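Local atomic coordinates of Two-component sensor histidine kinase (Nostoc sp., PDB entry 6OZB), a protein that probably senses light through a bilin bound in its GAF domain, here phycoerythrobilin, and passes the signal on as a phytochrome-type histidine kinase. Residues S17-I22 with V188-V193; E42-L47 with S69-R74; S150-P155 with E182-I187. The protein carries 1 engineered substitution. All blocks are in the same frame, centred on the assembly; numbering follows the deposited sequence.

Contact 1 (S17-I22 with V188-V193)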
# COMPACT_ATOMS: atom_id res chain seq x y z
N SER C 17 20.11 -24.29 -6.08
CA SER C 17 20.58 -25.51 -5.47
C SER C 17 19.43 -26.24 -4.75
O SER C 17 19.37 -27.46 -4.77
CB SER C 17 21.71 -25.20 -4.50
OG SER C 17 22.02 -26.34 -3.72
N VAL C 18 18.51 -25.50 -4.15
CA VAL C 18 17.33 -26.11 -3.55
C VAL C 18 16.49 -26.85 -4.59
O VAL C 18 15.99 -27.95 -4.35
CB VAL C 18 16.44 -25.06 -2.84
CG1 VAL C 18 15.10 -25.66 -2.44
CG2 VAL C 18 17.16 -24.52 -1.61
N LEU C 19 16.32 -26.24 -5.75
CA LEU C 19 15.53 -26.87 -6.81
C LEU C 19 16.20 -28.14 -7.29
O LEU C 19 15.53 -29.14 -7.54
CB LEU C 19 15.38 -25.92 -7.99
CG LEU C 19 14.50 -24.66 -7.80
CD1 LEU C 19 13.97 -24.28 -9.16
CD2 LEU C 19 13.40 -24.78 -6.81
N ARG C 20 17.53 -28.10 -7.45
CA ARG C 20 18.29 -29.25 -7.90
C ARG C 20 18.19 -30.37 -6.90
O ARG C 20 18.12 -31.52 -7.28
CB ARG C 20 19.76 -28.89 -8.14
CG ARG C 20 20.01 -28.06 -9.41
CD ARG C 20 21.46 -28.02 -9.78
NE ARG C 20 22.28 -27.38 -8.76
CZ ARG C 20 22.61 -26.09 -8.70
NH1 ARG C 20 22.19 -25.24 -9.62
NH2 ARG C 20 23.39 -25.66 -7.72
N ARG C 21 18.18 -30.03 -5.62
CA ARG C 21 18.14 -31.06 -4.60
C ARG C 21 16.75 -31.74 -4.59
O ARG C 21 16.65 -32.93 -4.36
CB ARG C 21 18.49 -30.47 -3.25
CG ARG C 21 19.98 -30.13 -3.11
CD ARG C 21 20.24 -29.43 -1.75
NE ARG C 21 21.63 -28.99 -1.62
CZ ARG C 21 22.65 -29.81 -1.35
NH1 ARG C 21 22.45 -31.11 -1.19
NH2 ARG C 21 23.89 -29.32 -1.24
N ILE C 22 15.68 -31.00 -4.87
CA ILE C 22 14.36 -31.63 -4.99
C ILE C 22 14.35 -32.56 -6.18
O ILE C 22 13.87 -33.68 -6.09
CB ILE C 22 13.20 -30.59 -5.15
CG1 ILE C 22 13.09 -29.71 -3.92
CG2 ILE C 22 11.88 -31.30 -5.37
CD1 ILE C 22 12.19 -28.49 -4.14
N VAL C 188 7.62 -23.92 -4.89
CA VAL C 188 6.32 -24.58 -4.99
C VAL C 188 6.08 -25.13 -6.40
O VAL C 188 5.43 -26.16 -6.52
CB VAL C 188 5.13 -23.66 -4.54
CG1 VAL C 188 5.35 -23.22 -3.09
CG2 VAL C 188 4.92 -22.47 -5.43
N ASP C 189 6.62 -24.50 -7.45
CA ASP C 189 6.51 -25.05 -8.81
C ASP C 189 7.24 -26.40 -8.91
O ASP C 189 6.76 -27.34 -9.54
CB ASP C 189 7.09 -24.10 -9.84
CG ASP C 189 6.21 -22.87 -10.09
OD1 ASP C 189 5.05 -22.84 -9.61
OD2 ASP C 189 6.71 -21.92 -10.73
N GLN C 190 8.41 -26.49 -8.27
CA GLN C 190 9.19 -27.73 -8.28
C GLN C 190 8.51 -28.81 -7.45
O GLN C 190 8.53 -29.98 -7.81
CB GLN C 190 10.62 -27.48 -7.78
CG GLN C 190 11.57 -28.71 -7.91
CD GLN C 190 11.78 -29.13 -9.37
OE1 GLN C 190 12.54 -28.51 -10.11
NE2 GLN C 190 11.08 -30.18 -9.79
N LEU C 191 7.90 -28.45 -6.32
CA LEU C 191 7.16 -29.43 -5.54
C LEU C 191 5.95 -29.94 -6.30
O LEU C 191 5.61 -31.13 -6.24
CB LEU C 191 6.71 -28.83 -4.19
CG LEU C 191 7.76 -28.65 -3.10
CD1 LEU C 191 7.14 -27.88 -1.94
CD2 LEU C 191 8.26 -30.03 -2.63
N ALA C 192 5.30 -29.05 -7.03
CA ALA C 192 4.15 -29.40 -7.84
C ALA C 192 4.53 -30.48 -8.85
O ALA C 192 3.71 -31.34 -9.18
CB ALA C 192 3.63 -28.20 -8.54
N VAL C 193 5.76 -30.39 -9.37
CA VAL C 193 6.25 -31.43 -10.28
C VAL C 193 6.41 -32.78 -9.55
O VAL C 193 6.01 -33.82 -10.07
CB VAL C 193 7.59 -31.04 -10.94
CG1 VAL C 193 8.24 -32.24 -11.64
CG2 VAL C 193 7.38 -29.92 -11.89

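Contact 2 (E42-L47 with S69-R74). Engineered in segment 69-74: His71 (natural residue Tyr).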
# COMPACT_ATOMS: atom_id res chain seq x y z
N GLU C 42 15.74 -27.63 3.82
CA GLU C 42 16.58 -26.88 2.89
C GLU C 42 15.91 -25.54 2.59
O GLU C 42 16.56 -24.51 2.48
CB GLU C 42 16.81 -27.76 1.65
CG GLU C 42 17.68 -28.94 2.08
CD GLU C 42 17.88 -30.00 1.02
OE1 GLU C 42 17.28 -29.88 -0.07
OE2 GLU C 42 18.68 -30.94 1.26
N VAL C 43 14.59 -25.52 2.54
CA VAL C 43 13.91 -24.24 2.31
C VAL C 43 14.10 -23.29 3.49
O VAL C 43 14.34 -22.08 3.31
CB VAL C 43 12.42 -24.44 2.01
CG1 VAL C 43 11.68 -23.10 1.93
CG2 VAL C 43 12.28 -25.17 0.69
N ARG C 44 14.05 -23.81 4.71
CA ARG C 44 14.19 -22.94 5.88
C ARG C 44 15.57 -22.33 5.88
O ARG C 44 15.74 -21.15 6.17
CB ARG C 44 13.95 -23.72 7.18
CG ARG C 44 13.68 -22.81 8.38
CD ARG C 44 14.38 -23.28 9.65
NE ARG C 44 15.83 -23.30 9.46
CZ ARG C 44 16.63 -22.24 9.53
NH1 ARG C 44 16.17 -21.01 9.78
NH2 ARG C 44 17.93 -22.42 9.34
N ALA C 45 16.57 -23.14 5.54
CA ALA C 45 17.93 -22.66 5.52
C ALA C 45 18.07 -21.55 4.49
O ALA C 45 18.77 -20.57 4.71
CB ALA C 45 18.87 -23.80 5.22
N LEU C 46 17.39 -21.69 3.36
CA LEU C 46 17.44 -20.67 2.31
C LEU C 46 16.82 -19.36 2.76
O LEU C 46 17.39 -18.30 2.56
CB LEU C 46 16.73 -21.16 1.05
CG LEU C 46 16.63 -20.16 -0.11
CD1 LEU C 46 17.98 -19.88 -0.68
CD2 LEU C 46 15.73 -20.74 -1.17
N LEU C 47 15.64 -19.42 3.36
CA LEU C 47 14.91 -18.22 3.73
C LEU C 47 15.37 -17.64 5.05
O LEU C 47 15.25 -16.44 5.28
CB LEU C 47 13.42 -18.52 3.80
CG LEU C 47 12.75 -19.09 2.57
CD1 LEU C 47 11.35 -19.46 2.93
CD2 LEU C 47 12.75 -18.07 1.45
N SER C 69 10.24 -27.40 9.49
CA SER C 69 11.61 -27.20 9.95
C SER C 69 11.69 -25.92 10.75
O SER C 69 11.23 -24.86 10.33
CB SER C 69 12.58 -27.22 8.75
OG SER C 69 13.92 -26.99 9.14
N ILE C 70 12.23 -26.04 11.95
CA ILE C 70 12.34 -24.94 12.88
C ILE C 70 13.79 -24.71 13.26
O ILE C 70 14.55 -25.65 13.46
CB ILE C 70 11.48 -25.20 14.14
CG1 ILE C 70 10.00 -25.16 13.72
CG2 ILE C 70 11.78 -24.16 15.25
CD1 ILE C 70 9.04 -25.57 14.83
N HIS C 71 14.16 -23.45 13.39
CA HIS C 71 15.49 -23.05 13.81
C HIS C 71 15.61 -23.01 15.33
O HIS C 71 14.99 -22.19 15.95
CB HIS C 71 15.82 -21.66 13.27
CG HIS C 71 17.23 -21.23 13.49
ND1 HIS C 71 18.32 -21.95 13.04
CD2 HIS C 71 17.74 -20.16 14.15
CE1 HIS C 71 19.43 -21.33 13.39
NE2 HIS C 71 19.10 -20.24 14.07
N GLU C 72 16.42 -23.89 15.91
CA GLU C 72 16.77 -23.83 17.34
C GLU C 72 15.55 -23.78 18.25
O GLU C 72 15.54 -23.03 19.23
CB GLU C 72 17.69 -22.62 17.59
CG GLU C 72 19.05 -22.83 16.92
CD GLU C 72 19.95 -21.64 17.05
OE1 GLU C 72 19.46 -20.55 17.38
OE2 GLU C 72 21.16 -21.81 16.80
N ASN C 73 14.54 -24.58 17.93
CA ASN C 73 13.32 -24.64 18.75
C ASN C 73 12.75 -23.28 19.03
O ASN C 73 12.19 -23.05 20.09
CB ASN C 73 13.58 -25.37 20.07
CG ASN C 73 14.01 -26.80 19.87
OD1 ASN C 73 13.32 -27.56 19.18
ND2 ASN C 73 15.13 -27.17 20.44
N ARG C 74 12.87 -22.35 18.09
CA ARG C 74 12.53 -20.98 18.45
C ARG C 74 11.03 -20.81 18.61
O ARG C 74 10.59 -20.02 19.45
CB ARG C 74 13.00 -19.99 17.38
CG ARG C 74 12.51 -18.55 17.60
CD ARG C 74 13.14 -17.89 18.85
NE ARG C 74 12.62 -16.54 19.11
CZ ARG C 74 11.46 -16.27 19.71
NH1 ARG C 74 10.67 -17.24 20.13
NH2 ARG C 74 11.09 -15.01 19.89
O HOH W 1 16.74 -25.85 8.18

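Contact 3 (S150-P155 with E182-I187). With PEB (phycoerythrobilin), chain F.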
# COMPACT_ATOMS: atom_id res chain seq x y z
N SER C 150 5.93 -12.12 11.24
CA SER C 150 6.03 -12.14 9.79
C SER C 150 5.57 -13.48 9.26
O SER C 150 6.11 -14.51 9.68
CB SER C 150 7.49 -11.93 9.34
OG SER C 150 7.69 -12.23 7.97
N SER C 151 4.65 -13.45 8.30
CA SER C 151 4.18 -14.68 7.66
C SER C 151 4.28 -14.51 6.14
O SER C 151 3.94 -13.44 5.62
CB SER C 151 2.76 -14.98 8.06
OG SER C 151 2.25 -16.10 7.37
N VAL C 152 4.74 -15.54 5.45
CA VAL C 152 4.77 -15.53 3.98
C VAL C 152 4.22 -16.86 3.51
O VAL C 152 4.67 -17.91 3.97
CB VAL C 152 6.18 -15.33 3.41
CG1 VAL C 152 6.14 -15.25 1.87
CG2 VAL C 152 6.83 -14.08 3.94
N VAL C 153 3.22 -16.80 2.62
CA VAL C 153 2.54 -18.01 2.13
C VAL C 153 2.49 -18.04 0.61
O VAL C 153 2.15 -17.05 -0.02
CB VAL C 153 1.12 -18.07 2.68
CG1 VAL C 153 0.34 -19.23 2.09
CG2 VAL C 153 1.17 -18.20 4.21
N ALA C 154 2.85 -19.18 0.03
CA ALA C 154 2.66 -19.42 -1.39
C ALA C 154 1.93 -20.75 -1.59
O ALA C 154 2.31 -21.75 -0.96
CB ALA C 154 3.99 -19.45 -2.11
N PRO C 155 0.91 -20.77 -2.44
CA PRO C 155 0.13 -21.98 -2.66
C PRO C 155 0.87 -22.99 -3.50
O PRO C 155 1.66 -22.62 -4.36
CB PRO C 155 -1.12 -21.48 -3.39
CG PRO C 155 -0.67 -20.27 -4.09
CD PRO C 155 0.35 -19.63 -3.20
N GLU C 182 9.87 -14.80 -5.42
CA GLU C 182 10.20 -15.50 -6.66
C GLU C 182 10.82 -16.85 -6.30
O GLU C 182 10.51 -17.86 -6.91
CB GLU C 182 11.12 -14.66 -7.54
CG GLU C 182 11.61 -15.35 -8.80
CD GLU C 182 12.64 -14.53 -9.56
OE1 GLU C 182 12.53 -13.28 -9.57
OE2 GLU C 182 13.57 -15.13 -10.14
N ALA C 183 11.69 -16.86 -5.29
CA ALA C 183 12.29 -18.10 -4.80
C ALA C 183 11.24 -19.08 -4.29
O ALA C 183 11.28 -20.26 -4.63
CB ALA C 183 13.29 -17.82 -3.70
N MET C 184 10.32 -18.60 -3.47
CA MET C 184 9.24 -19.44 -2.97
C MET C 184 8.41 -19.99 -4.12
O MET C 184 7.96 -21.14 -4.09
CB MET C 184 8.38 -18.65 -1.97
CG MET C 184 9.11 -18.47 -0.68
SD MET C 184 8.13 -17.56 0.49
CE MET C 184 7.04 -18.84 1.09
N GLN C 185 8.23 -19.19 -5.15
CA GLN C 185 7.38 -19.58 -6.28
C GLN C 185 8.02 -20.72 -7.06
O GLN C 185 7.36 -21.67 -7.48
CB GLN C 185 7.10 -18.42 -7.22
CG GLN C 185 6.08 -18.77 -8.35
CD GLN C 185 4.72 -19.13 -7.80
OE1 GLN C 185 4.13 -18.36 -7.05
NE2 GLN C 185 4.23 -20.32 -8.13
N MET C 186 9.33 -20.64 -7.25
CA MET C 186 10.05 -21.70 -7.95
C MET C 186 10.02 -22.99 -7.12
O MET C 186 9.91 -24.08 -7.66
CB MET C 186 11.48 -21.28 -8.28
CG MET C 186 11.58 -20.08 -9.18
SD MET C 186 13.23 -19.92 -9.85
CE MET C 186 14.25 -20.66 -8.57
N ILE C 187 10.14 -22.85 -5.81
CA ILE C 187 10.08 -24.01 -4.93
C ILE C 187 8.71 -24.69 -4.96
O ILE C 187 8.63 -25.92 -5.06
CB ILE C 187 10.43 -23.62 -3.48
CG1 ILE C 187 11.92 -23.27 -3.42
CG2 ILE C 187 10.10 -24.74 -2.52
CD1 ILE C 187 12.31 -22.37 -2.21
CHC PEB F . -4.19 -19.78 7.96
NC PEB F . -5.39 -17.66 7.27
C1C PEB F . -5.44 -16.78 6.23
C2C PEB F . -4.53 -17.15 5.27
C3C PEB F . -3.90 -18.30 5.70
C4C PEB F . -4.46 -18.61 6.96
CMC PEB F . -2.85 -19.00 4.86
CAC PEB F . -4.32 -16.35 3.94
CBC PEB F . -3.53 -15.07 4.20
CGC PEB F . -2.07 -15.43 4.31
O1C PEB F . -1.52 -16.02 3.33
O2C PEB F . -1.41 -15.14 5.35
ND PEB F . -1.76 -19.64 7.96
C1D PEB F . -2.98 -20.51 7.66
C2D PEB F . -2.83 -21.61 8.59
C3D PEB F . -1.72 -21.46 9.39
C4D PEB F . -1.00 -20.29 9.06
CMD PEB F . -3.89 -22.74 8.73
CAD PEB F . -1.38 -22.39 10.57
CBD PEB F . -0.08 -22.78 10.75
OD PEB F . 0.04 -19.87 9.55
NA PEB F . -8.89 -16.94 10.82
C1A PEB F . -9.13 -17.70 12.00
C2A PEB F . -10.52 -17.41 12.50
C3A PEB F . -11.16 -16.43 11.53
C4A PEB F . -10.07 -16.16 10.48
CMA PEB F . -11.37 -18.71 12.69
CBA PEB F . -12.70 -15.21 13.19
OA PEB F . -8.33 -18.47 12.49
CHA PEB F . -10.22 -15.25 9.48
CAA PEB F . -11.64 -15.08 12.08
NB PEB F . -8.02 -15.85 8.02
C1B PEB F . -9.18 -15.03 8.39
C2B PEB F . -9.28 -13.88 7.52
C3B PEB F . -8.19 -13.95 6.60
C4B PEB F . -7.38 -15.19 6.88
CHB PEB F . -6.28 -15.51 6.11
CMB PEB F . -10.35 -12.83 7.60
CAB PEB F . -7.88 -12.95 5.50
CBB PEB F . -6.82 -12.00 6.00
CGB PEB F . -6.69 -10.94 4.91
O1B PEB F . -6.25 -11.30 3.77
O2B PEB F . -7.05 -9.75 5.13
O HOH W 2 1.63 -21.60 -6.95

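Contact 1 (S17-I22 with V188-V193)
Gln190 reaches from helix 178-201 across to Leu19 and Ile22 of helix 12-27, and its side chain carries most of this contact. The two short segments run almost parallel, 7° apart, with their axes 10.0 Å from each other, and the register pairs Leu19 with Gln190. Gln190 CG stands anti to the backbone N (chi1 -174°), which directs the chain at the neighbouring helix. Beginning at the root, Gln190 CB lies 4.0 Å from Leu19 CD2 and slightly farther from Ile22 CD1, so it faces a methyl group of each residue. The next atom makes the closest approach: Gln190 CG meets Ile22 CG2 at 3.6 Å and also touches Ile22 CB and CD1, the two side chains sliding past each other in opposite directions. Beyond CG a bend (chi2 63°) brings the amide near the Leu19 carbonyl. There Gln190 OE1 stays 4.0 Å from Leu19 O, two acceptors without a bond between them; Leu19 O is instead bonded by Thr23 OG1. Next to the glutamine, one residue on, Ile22 CD1 comes within 4.5 Å of Leu191 CD2, an apolar touch; Ile22 also packs on Thr39 of helix 32-47. No hydrogen bond or salt bridge links the two segments, so this part of the helix pair is held by van der Waals contact, with the aliphatic half of a polar side chain acting as a hydrophobic one.

Contact 2 (E42-L47 with S69-R74)
Arg44, on helix 32-47, lays its side chain along the end of strand 63-70, meeting Ser69 and then His71, engineered from the natural tyrosine. The close packing is at the aliphatic part of the arginine. Arg44 CD rests 3.6 Å from Ser69 O and also touches the peptide between Ile70 and His71, while Arg44 CB lies 3.8 Å from Ser69 OG. With bends at chi2 (-139°) and chi3 (61°), the chain turns its guanidinium toward His71. His71 CB sits over one face of that group, toward its rim, 3.6 Å from Arg44 NH1. The outer side is looser. The guanidinium and imidazole planes are 23° apart, but Arg44 NH2 approaches the ring obliquely and remains 3.8 Å from His71 ND1, with no direct hydrogen bond between the segments. A water instead joins them, accepting from Arg44 NE at 3.0 Å and lying 3.2 Å from Ser69 OG. Arg44 NH1 also hydrogen-bonds the carbonyl O of Thr49, in the turn after the helix. Together with the water on NE, that bond helps hold the guanidinium beside the strand at the surface. Backbone hydrogen bonds of Ser69 with Val52 and His71 with Asp50 join this strand end to strand 51-57 and the residue before it. This is a helix packed at the end of strand 63-70, near one side of the antiparallel sheet of a GAF domain.

Contact 3 (S150-P155 with E182-I187)
Val152 and Ala154 of strand 150-158 meet Met184 of helix 178-201 in the helix-on-sheet layer of the GAF fold, on the side of the strand away from the chromophore. The apolar contacts all centre on the methionine. Val152 CG1 lies 3.3 Å from Met184 SD, a tight approach, and the two side chains cross at a slant. A bend at the last torsion (chi3 79°) swings Met184 CE in toward the strand, where it lies 3.8 Å from Val152 CG1. The same Met184 CE is 4.5 Å from Ala154 CB. Replacing Met184 by an alanine removes the thioether, and is likely to leave a gap against Val152 and Ala154 between helix and sheet. The polar link is indirect: a water donates to Pro155 O at 2.8 Å and accepts from Gln185 NE2 at 3.1 Å. The Gln185 amide is held further by Arg102, at OE1, and by Asp189, at NE2. Ligand contact comes from the intervening residue, whose side chain points the other way along the alternating strand: Val153 CB lies 3.4 Å from O1C, a propionate oxygen of phycoerythrobilin.

Helix 178-201 is shared by contacts 1 and 3, whose centres are about 12 Å apart: one face of it meets helix 12-27, another the sheet. Leu19 CD2 bridges the two, 3.7 Å from Met186 O, and Val188 CG2 lies 3.4 Å from Pro155 O. Contact 2, its centre about 17 Å from that of contact 1 and 14 Å from that of contact 3, joins them through helix 32-47. There Val43 CG2 packs 3.9 Å from Ile187 CG2, and Arg21 CD lies 3.4 Å from Glu42 OE1. Only contact 3 includes a residue of the phycoerythrobilin pocket, Val153; in contact 2 the side chain of Ile70 is about 10 Å from a bound phycoerythrobilin (PEB).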